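Local coordinates for uncharacterized protein (PDB 4L3R), which is of unknown function but belongs to the DUF4847 family of the calycin clan, whose better-known relatives often bind small hydrophobic ligands, at residues M7-R19 / L47-C59. Residues are numbered along the deposited sequence; the frame is centred on the assembly and turned at random. Where two conformers were deposited one is given.
Sequences MEIFNDKTWKLSR and LKITENFTLNFNC
Phe57 lays its CB squarely over the middle of the Phe10 ring, 3.6 Å from the centroid, and turns the edge of its own ring toward that face, the two planes meeting at 62°. Ile9 covers one face of the Phe57 ring: CG2, placed anti to the backbone N, comes within 3.3 Å of Phe57 CD1. Trp15 completes this aromatic cluster, its indole held by a bond from NE1 to an in-plane lone pair of Ile9 O (3.2 Å). Strands 15-22 and 54-61 are antiparallel neighbours in an up-and-down meander consistent with a calycin-like barrel; Trp15 and Leu55 form a hydrogen-bonded pair, Lys16 and Thr54 the following non-hydrogen-bonded one, and beyond it Leu17 N makes a nearly straight bond to Phe53 O (3.0 Å). Next to the Trp15-Leu55 pair, Asn56 ND2 donates to Thr14 OG1 (3.0 Å). The Lys16 chain bends at chi2 (69°) and carries NZ into the turn 49-52, where it binds Asn52 O at 2.8 Å and Leu47 O at 2.9 Å. A methionine in place of Lys16 would probably leave both carbonyls without this donor and strand 15-22 less firmly tied to the turn and the end of helix 37-48. At the far end, Cys59 makes a disulfide with Cys59 of the second subunit.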
loop_
_atom_site.group_PDB
_atom_site.type_symbol
_atom_site.label_atom_id
_atom_site.label_comp_id
_atom_site.label_asym_id
_atom_site.label_seq_id
_atom_site.Cartn_x
_atom_site.Cartn_y
_atom_site.Cartn_z
HETATM N N MSE B 7 -1.822 -8.449 1.374
HETATM C CA MSE B 7 -2.393 -7.138 1.067
HETATM C C MSE B 7 -3.866 -7.053 1.480
HETATM O O MSE B 7 -4.383 -5.943 1.552
HETATM C CB MSE B 7 -2.182 -6.745 -0.403
HETATM C CG MSE B 7 -1.119 -5.642 -0.578
HETATM SE SE MSE B 7 0.569 -5.883 0.436
HETATM C CE MSE B 7 0.995 -7.597 -0.304
ATOM N N GLU B 8 -4.512 -8.176 1.869
ATOM C CA GLU B 8 -5.871 -8.115 2.408
ATOM C C GLU B 8 -5.830 -7.548 3.846
ATOM O O GLU B 8 -6.840 -7.041 4.323
ATOM C CB GLU B 8 -6.545 -9.504 2.369
ATOM C CG GLU B 8 -8.034 -9.512 2.693
ATOM C CD GLU B 8 -8.910 -8.526 1.934
ATOM O OE1 GLU B 8 -8.668 -8.321 0.723
ATOM O OE2 GLU B 8 -9.839 -7.957 2.553
ATOM N N ILE B 9 -4.652 -7.578 4.509
ATOM C CA ILE B 9 -4.459 -7.021 5.851
ATOM C C ILE B 9 -4.422 -5.468 5.765
ATOM O O ILE B 9 -4.854 -4.800 6.706
ATOM C CB ILE B 9 -3.174 -7.623 6.505
ATOM C CG1 ILE B 9 -3.295 -9.162 6.656
ATOM C CG2 ILE B 9 -2.891 -7.003 7.858
ATOM C CD1 ILE B 9 -1.967 -9.875 6.895
ATOM N N PHE B 10 -3.936 -4.912 4.633
ATOM C CA PHE B 10 -3.865 -3.463 4.366
ATOM C C PHE B 10 -5.124 -2.895 3.679
ATOM O O PHE B 10 -5.255 -1.671 3.577
ATOM C CB PHE B 10 -2.681 -3.164 3.422
ATOM C CG PHE B 10 -1.310 -3.278 4.032
ATOM C CD1 PHE B 10 -0.720 -4.517 4.224
ATOM C CD2 PHE B 10 -0.568 -2.140 4.329
ATOM C CE1 PHE B 10 0.551 -4.620 4.780
ATOM C CE2 PHE B 10 0.713 -2.248 4.866
ATOM C CZ PHE B 10 1.260 -3.486 5.094
ATOM N N ASN B 11 -6.002 -3.764 3.152
ATOM C CA ASN B 11 -7.148 -3.361 2.335
ATOM C C ASN B 11 -8.274 -2.639 3.113
ATOM O O ASN B 11 -9.257 -3.263 3.515
ATOM C CB ASN B 11 -7.719 -4.591 1.592
ATOM C CG ASN B 11 -8.666 -4.284 0.455
ATOM O OD1 ASN B 11 -8.898 -3.127 0.079
ATOM N ND2 ASN B 11 -9.188 -5.333 -0.163
ATOM N N ASP B 12 -8.149 -1.296 3.225
ATOM C CA ASP B 12 -9.138 -0.376 3.803
ATOM C C ASP B 12 -9.845 -0.976 5.031
ATOM O O ASP B 12 -11.048 -1.269 4.991
ATOM C CB ASP B 12 -10.160 0.006 2.700
ATOM C CG ASP B 12 -11.152 1.106 3.050
ATOM O OD1 ASP B 12 -10.759 2.060 3.764
ATOM O OD2 ASP B 12 -12.309 1.035 2.574
ATOM N N LYS B 13 -9.085 -1.181 6.116
ATOM C CA LYS B 13 -9.656 -1.772 7.322
ATOM C C LYS B 13 -8.858 -1.445 8.568
ATOM O O LYS B 13 -7.626 -1.365 8.529
ATOM C CB LYS B 13 -9.761 -3.301 7.176
ATOM C CG LYS B 13 -8.442 -4.009 6.837
ATOM C CD LYS B 13 -8.587 -5.524 6.819
ATOM C CE LYS B 13 -9.413 -6.028 5.658
ATOM N NZ LYS B 13 -9.275 -7.494 5.495
ATOM N N THR B 14 -9.580 -1.301 9.690
ATOM C CA THR B 14 -9.010 -1.070 11.006
ATOM C C THR B 14 -9.221 -2.349 11.799
ATOM O O THR B 14 -10.356 -2.819 11.922
ATOM C CB THR B 14 -9.655 0.158 11.642
ATOM O OG1 THR B 14 -9.369 1.285 10.810
ATOM C CG2 THR B 14 -9.149 0.419 13.057
ATOM N N TRP B 15 -8.129 -2.926 12.310
ATOM C CA TRP B 15 -8.173 -4.141 13.120
ATOM C C TRP B 15 -8.471 -3.744 14.551
ATOM O O TRP B 15 -7.754 -2.918 15.108
ATOM C CB TRP B 15 -6.845 -4.895 13.022
ATOM C CG TRP B 15 -6.632 -5.486 11.671
ATOM C CD1 TRP B 15 -5.909 -4.949 10.647
ATOM C CD2 TRP B 15 -7.282 -6.645 11.142
ATOM N NE1 TRP B 15 -5.998 -5.754 9.539
ATOM C CE2 TRP B 15 -6.845 -6.798 9.811
ATOM C CE3 TRP B 15 -8.160 -7.595 11.680
ATOM C CZ2 TRP B 15 -7.250 -7.877 9.008
ATOM C CZ3 TRP B 15 -8.576 -8.646 10.885
ATOM C CH2 TRP B 15 -8.117 -8.788 9.566
ATOM N N LYS B 16 -9.550 -4.291 15.130
ATOM C CA LYS B 16 -9.976 -3.994 16.496
ATOM C C LYS B 16 -9.625 -5.173 17.391
ATOM O O LYS B 16 -9.997 -6.299 17.072
ATOM C CB LYS B 16 -11.492 -3.707 16.520
ATOM C CG LYS B 16 -12.109 -3.511 17.909
ATOM C CD LYS B 16 -11.666 -2.241 18.612
ATOM C CE LYS B 16 -12.236 -2.197 20.011
ATOM N NZ LYS B 16 -12.348 -0.807 20.525
ATOM N N LEU B 17 -8.926 -4.917 18.512
ATOM C CA LEU B 17 -8.554 -5.965 19.456
ATOM C C LEU B 17 -9.781 -6.668 20.025
ATOM O O LEU B 17 -10.714 -6.003 20.469
ATOM C CB LEU B 17 -7.744 -5.363 20.613
ATOM C CG LEU B 17 -7.189 -6.359 21.631
ATOM C CD1 LEU B 17 -5.993 -7.104 21.059
ATOM C CD2 LEU B 17 -6.851 -5.655 22.940
ATOM N N SER B 18 -9.784 -8.010 19.995
ATOM C CA SER B 18 -10.870 -8.832 20.537
ATOM C C SER B 18 -10.404 -9.732 21.702
ATOM O O SER B 18 -11.248 -10.166 22.483
ATOM C CB SER B 18 -11.476 -9.697 19.437
ATOM O OG SER B 18 -10.500 -10.553 18.867
ATOM N N ARG B 19 -9.090 -10.019 21.824
ATOM C CA ARG B 19 -8.584 -10.907 22.869
ATOM C C ARG B 19 -7.057 -10.880 22.965
ATOM O O ARG B 19 -6.390 -10.567 21.980
ATOM C CB ARG B 19 -9.032 -12.365 22.582
ATOM C CG ARG B 19 -8.655 -12.886 21.205
ATOM C CD ARG B 19 -9.478 -14.101 20.816
ATOM N NE ARG B 19 -9.017 -14.683 19.550
ATOM C CZ ARG B 19 -8.028 -15.568 19.411
ATOM N NH1 ARG B 19 -7.359 -16.007 20.470
ATOM N NH2 ARG B 19 -7.699 -16.018 18.207
ATOM N N LEU B 47 -12.025 -0.674 26.377
ATOM C CA LEU B 47 -12.055 -1.505 25.171
ATOM C C LEU B 47 -13.346 -1.296 24.363
ATOM O O LEU B 47 -13.313 -1.493 23.152
ATOM C CB LEU B 47 -11.894 -2.992 25.539
ATOM C CG LEU B 47 -11.761 -3.996 24.389
ATOM C CD1 LEU B 47 -10.535 -3.703 23.537
ATOM C CD2 LEU B 47 -11.695 -5.415 24.922
ATOM N N LYS B 48 -14.475 -0.912 25.007
ATOM C CA LYS B 48 -15.741 -0.642 24.292
ATOM C C LYS B 48 -15.642 0.616 23.402
ATOM O O LYS B 48 -16.420 0.735 22.449
ATOM C CB LYS B 48 -16.930 -0.471 25.261
ATOM C CG LYS B 48 -17.486 -1.771 25.832
ATOM C CD LYS B 48 -18.645 -1.500 26.800
ATOM C CE LYS B 48 -19.196 -2.753 27.448
ATOM N NZ LYS B 48 -18.426 -3.156 28.657
ATOM N N ILE B 49 -14.727 1.565 23.723
ATOM C CA ILE B 49 -14.559 2.786 22.929
ATOM C C ILE B 49 -14.006 2.378 21.564
ATOM O O ILE B 49 -13.003 1.670 21.499
ATOM C CB ILE B 49 -13.671 3.836 23.656
ATOM C CG1 ILE B 49 -14.380 4.349 24.936
ATOM C CG2 ILE B 49 -13.345 5.015 22.720
ATOM C CD1 ILE B 49 -13.483 5.082 25.942
ATOM N N THR B 50 -14.673 2.813 20.484
ATOM C CA THR B 50 -14.350 2.449 19.096
ATOM C C THR B 50 -12.878 2.678 18.726
ATOM O O THR B 50 -12.239 1.774 18.209
ATOM C CB THR B 50 -15.261 3.243 18.126
ATOM O OG1 THR B 50 -16.620 2.956 18.459
ATOM C CG2 THR B 50 -15.010 2.896 16.651
ATOM N N GLU B 51 -12.368 3.884 18.972
ATOM C CA GLU B 51 -11.002 4.271 18.608
ATOM C C GLU B 51 -9.907 3.609 19.462
ATOM O O GLU B 51 -8.754 3.664 19.049
ATOM C CB GLU B 51 -10.828 5.812 18.640
ATOM C CG GLU B 51 -11.032 6.485 19.997
ATOM C CD GLU B 51 -12.396 7.105 20.240
ATOM O OE1 GLU B 51 -13.407 6.525 19.779
ATOM O OE2 GLU B 51 -12.461 8.129 20.958
ATOM N N ASN B 52 -10.227 2.996 20.622
ATOM C CA ASN B 52 -9.211 2.359 21.480
ATOM C C ASN B 52 -8.888 0.930 21.053
ATOM O O ASN B 52 -9.762 0.203 20.577
ATOM C CB ASN B 52 -9.652 2.360 22.943
ATOM C CG ASN B 52 -9.771 3.739 23.541
ATOM O OD1 ASN B 52 -9.371 4.728 22.943
ATOM N ND2 ASN B 52 -10.307 3.841 24.752
ATOM N N PHE B 53 -7.613 0.534 21.245
ATOM C CA PHE B 53 -7.061 -0.785 20.926
ATOM C C PHE B 53 -7.273 -1.142 19.449
ATOM O O PHE B 53 -7.781 -2.218 19.120
ATOM C CB PHE B 53 -7.632 -1.871 21.854
ATOM C CG PHE B 53 -7.425 -1.583 23.322
ATOM C CD1 PHE B 53 -6.285 -2.025 23.978
ATOM C CD2 PHE B 53 -8.379 -0.885 24.050
ATOM C CE1 PHE B 53 -6.082 -1.734 25.324
ATOM C CE2 PHE B 53 -8.182 -0.606 25.402
ATOM C CZ PHE B 53 -7.043 -1.046 26.035
ATOM N N THR B 54 -6.858 -0.224 18.561
ATOM C CA THR B 54 -6.957 -0.412 17.117
ATOM C C THR B 54 -5.566 -0.656 16.527
ATOM O O THR B 54 -4.553 -0.287 17.131
ATOM C CB THR B 54 -7.629 0.781 16.456
ATOM O OG1 THR B 54 -6.857 1.959 16.696
ATOM C CG2 THR B 54 -9.059 0.973 16.915
ATOM N N LEU B 55 -5.529 -1.277 15.350
ATOM C CA LEU B 55 -4.296 -1.590 14.627
ATOM C C LEU B 55 -4.550 -1.360 13.140
ATOM O O LEU B 55 -5.594 -1.757 12.624
ATOM C CB LEU B 55 -3.875 -3.042 14.936
ATOM C CG LEU B 55 -2.734 -3.665 14.114
ATOM C CD1 LEU B 55 -1.394 -3.043 14.478
ATOM C CD2 LEU B 55 -2.659 -5.158 14.368
ATOM N N ASN B 56 -3.635 -0.658 12.468
ATOM C CA ASN B 56 -3.777 -0.334 11.054
ATOM C C ASN B 56 -2.494 -0.615 10.301
ATOM O O ASN B 56 -1.425 -0.164 10.713
ATOM C CB ASN B 56 -4.137 1.149 10.885
ATOM C CG ASN B 56 -5.560 1.478 11.223
ATOM O OD1 ASN B 56 -5.860 1.903 12.337
ATOM N ND2 ASN B 56 -6.469 1.328 10.268
ATOM N N PHE B 57 -2.607 -1.344 9.197
ATOM C CA PHE B 57 -1.511 -1.611 8.277
ATOM C C PHE B 57 -1.699 -0.630 7.145
ATOM O O PHE B 57 -2.724 -0.692 6.470
ATOM C CB PHE B 57 -1.544 -3.063 7.804
ATOM C CG PHE B 57 -1.204 -4.027 8.912
ATOM C CD1 PHE B 57 -2.170 -4.436 9.818
ATOM C CD2 PHE B 57 0.086 -4.496 9.071
ATOM C CE1 PHE B 57 -1.859 -5.331 10.835
ATOM C CE2 PHE B 57 0.396 -5.396 10.086
ATOM C CZ PHE B 57 -0.578 -5.813 10.960
ATOM N N ASN B 58 -0.801 0.348 7.008
ATOM C CA ASN B 58 -0.945 1.376 5.972
ATOM C C ASN B 58 0.289 1.522 5.125
ATOM O O ASN B 58 1.394 1.191 5.559
ATOM C CB ASN B 58 -1.243 2.747 6.594
ATOM C CG ASN B 58 -2.347 2.772 7.615
ATOM O OD1 ASN B 58 -2.119 3.075 8.787
ATOM N ND2 ASN B 58 -3.575 2.511 7.182
ATOM N N CYS B 59 0.085 2.105 3.938
ATOM C CA CYS B 59 1.139 2.453 3.007
ATOM C C CYS B 59 1.304 3.964 3.082
ATOM O O CYS B 59 0.303 4.682 3.071
ATOM C CB CYS B 59 0.812 1.978 1.595
ATOM S SG CYS B 59 1.345 0.281 1.248
#